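Local coordinates for protein metallo-carboxypeptidase (Pseudomonas aeruginosa, PDB 4A39) that is a zinc-dependent carboxypeptidase of the M14 family, probably removing C-terminal residues from peptide or protein substrates, at residues A[352-357]-A[362-367]. Sequence-based numbering, arbitrary orientation.
Sequences KDHDDN and TGWSGA
With CG anti to the backbone N in both residues (chi1 179° in H354), H354 sets its CB against the six-membered ring of W364, and the two ring planes lie oblique to each other. What touches is the CB of H354, which lies 3.7 Å from CE3 of W364 and almost as near its CZ3. A large flat tryptophan suits this buried place because it can contact the loop and the strand behind it at once. The backbones are joined by a nearly straight hydrogen bond from W364 N to K352 O (2.8 Å). Just before it, G363 turns the chain with a positive phi of 62°, which favours glycine. The carboxylate of D353 packs against this glycine, its CG 3.7 Å from G363 CA. D353 OD1 accepts a bent bond from H354 N at 2.7 Å, from above the carboxylate plane. A carboxylate suits the place because its two oxygens accept the N-H groups of H354 and E359 while its charge pairs with R368 in the first turn of helix 366-383. S365, the N-cap, bonds through OG to R368 N. Within the zinc carboxypeptidase domain, the contact thus folds the loop following strand 343-350, which carries the predicted proton donor/acceptor E348 (side chain about 9 Å from that of W364), back onto the start of helix 366-383, with W364 resting on M349 and P350 at the strand's end.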
loop_
_atom_site.group_PDB
_atom_site.type_symbol
_atom_site.label_atom_id
_atom_site.label_comp_id
_atom_site.label_asym_id
_atom_site.label_seq_id
_atom_site.Cartn_x
_atom_site.Cartn_y
_atom_site.Cartn_z
ATOM N N LYS A 352 -11.467 -3.115 1.616
ATOM C CA LYS A 352 -12.873 -3.354 1.289
ATOM C C LYS A 352 -13.182 -2.542 0.030
ATOM O O LYS A 352 -12.551 -2.753 -1.003
ATOM C CB LYS A 352 -13.765 -2.921 2.467
ATOM C CG LYS A 352 -13.560 -3.761 3.730
ATOM C CD LYS A 352 -14.317 -3.195 4.921
ATOM C CE LYS A 352 -14.119 -4.056 6.166
ATOM N NZ LYS A 352 -14.853 -3.488 7.337
ATOM N N ASP A 353 -14.139 -1.622 0.105
ATOM C CA ASP A 353 -14.478 -0.777 -1.042
ATOM C C ASP A 353 -14.403 0.657 -0.535
ATOM O O ASP A 353 -14.268 0.884 0.666
ATOM C CB ASP A 353 -15.912 -1.078 -1.518
ATOM C CG ASP A 353 -16.197 -0.587 -2.945
ATOM O OD1 ASP A 353 -15.376 0.137 -3.539
ATOM O OD2 ASP A 353 -17.274 -0.935 -3.477
ATOM N N HIS A 354 -14.441 1.616 -1.454
ATOM C CA HIS A 354 -14.470 3.027 -1.087
ATOM C C HIS A 354 -15.975 3.244 -1.187
ATOM O O HIS A 354 -16.495 3.541 -2.261
ATOM C CB HIS A 354 -13.726 3.872 -2.126
ATOM C CG HIS A 354 -13.739 5.343 -1.837
ATOM N ND1 HIS A 354 -14.282 6.266 -2.705
ATOM C CD2 HIS A 354 -13.258 6.052 -0.788
ATOM C CE1 HIS A 354 -14.134 7.481 -2.206
ATOM N NE2 HIS A 354 -13.515 7.377 -1.043
ATOM N N ASP A 355 -16.666 3.063 -0.069
ATOM C CA ASP A 355 -18.122 3.161 -0.038
ATOM C C ASP A 355 -18.771 4.419 -0.593
ATOM O O ASP A 355 -19.951 4.402 -0.939
ATOM C CB ASP A 355 -18.629 2.881 1.378
ATOM C CG ASP A 355 -18.592 1.402 1.718
ATOM O OD1 ASP A 355 -18.173 0.606 0.849
ATOM O OD2 ASP A 355 -18.985 1.030 2.844
ATOM N N ASP A 356 -18.020 5.509 -0.693
ATOM C CA ASP A 356 -18.587 6.731 -1.246
ATOM C C ASP A 356 -18.959 6.510 -2.715
ATOM O O ASP A 356 -19.943 7.071 -3.203
ATOM C CB ASP A 356 -17.587 7.879 -1.124
ATOM C CG ASP A 356 -17.086 8.060 0.294
ATOM O OD1 ASP A 356 -16.328 7.194 0.769
ATOM O OD2 ASP A 356 -17.459 9.066 0.935
ATOM N N ASN A 357 -18.163 5.697 -3.408
ATOM C CA ASN A 357 -18.394 5.352 -4.815
ATOM C C ASN A 357 -18.371 3.829 -4.915
ATOM O O ASN A 357 -17.367 3.237 -5.325
ATOM C CB ASN A 357 -17.292 5.917 -5.716
ATOM C CG ASN A 357 -17.094 7.405 -5.541
ATOM O OD1 ASN A 357 -18.049 8.148 -5.316
ATOM N ND2 ASN A 357 -15.847 7.854 -5.659
ATOM N N THR A 362 -15.670 -5.345 -7.808
ATOM C CA THR A 362 -14.229 -5.397 -7.591
ATOM C C THR A 362 -13.808 -4.824 -6.249
ATOM O O THR A 362 -12.692 -5.085 -5.791
ATOM C CB THR A 362 -13.471 -4.574 -8.644
ATOM O OG1 THR A 362 -13.863 -3.197 -8.531
ATOM C CG2 THR A 362 -13.776 -5.070 -10.043
ATOM N N GLY A 363 -14.689 -4.045 -5.626
ATOM C CA GLY A 363 -14.326 -3.402 -4.373
ATOM C C GLY A 363 -13.169 -2.488 -4.732
ATOM O O GLY A 363 -13.020 -2.123 -5.903
ATOM N N TRP A 364 -12.352 -2.095 -3.759
ATOM C CA TRP A 364 -11.200 -1.257 -4.087
ATOM C C TRP A 364 -10.268 -2.193 -4.853
ATOM O O TRP A 364 -10.156 -3.381 -4.520
ATOM C CB TRP A 364 -10.530 -0.706 -2.825
ATOM C CG TRP A 364 -9.504 0.353 -3.132
ATOM C CD1 TRP A 364 -8.150 0.244 -2.998
ATOM C CD2 TRP A 364 -9.750 1.662 -3.670
ATOM N NE1 TRP A 364 -7.537 1.399 -3.421
ATOM C CE2 TRP A 364 -8.494 2.287 -3.838
ATOM C CE3 TRP A 364 -10.911 2.365 -4.027
ATOM C CZ2 TRP A 364 -8.361 3.589 -4.350
ATOM C CZ3 TRP A 364 -10.781 3.660 -4.535
ATOM C CH2 TRP A 364 -9.511 4.256 -4.690
ATOM N N SER A 365 -9.597 -1.654 -5.865
ATOM C CA SER A 365 -8.746 -2.449 -6.744
ATOM C C SER A 365 -7.400 -1.830 -7.089
ATOM O O SER A 365 -7.111 -0.688 -6.743
ATOM C CB SER A 365 -9.493 -2.653 -8.049
ATOM O OG SER A 365 -9.675 -1.383 -8.663
ATOM N N GLY A 366 -6.592 -2.598 -7.812
ATOM C CA GLY A 366 -5.303 -2.097 -8.240
ATOM C C GLY A 366 -5.516 -0.919 -9.174
ATOM O O GLY A 366 -4.803 0.080 -9.093
ATOM N N ALA A 367 -6.507 -1.023 -10.057
ATOM C CA ALA A 367 -6.788 0.049 -11.011
ATOM C C ALA A 367 -7.205 1.351 -10.334
ATOM O O ALA A 367 -6.765 2.434 -10.735
ATOM C CB ALA A 367 -7.863 -0.396 -11.997
#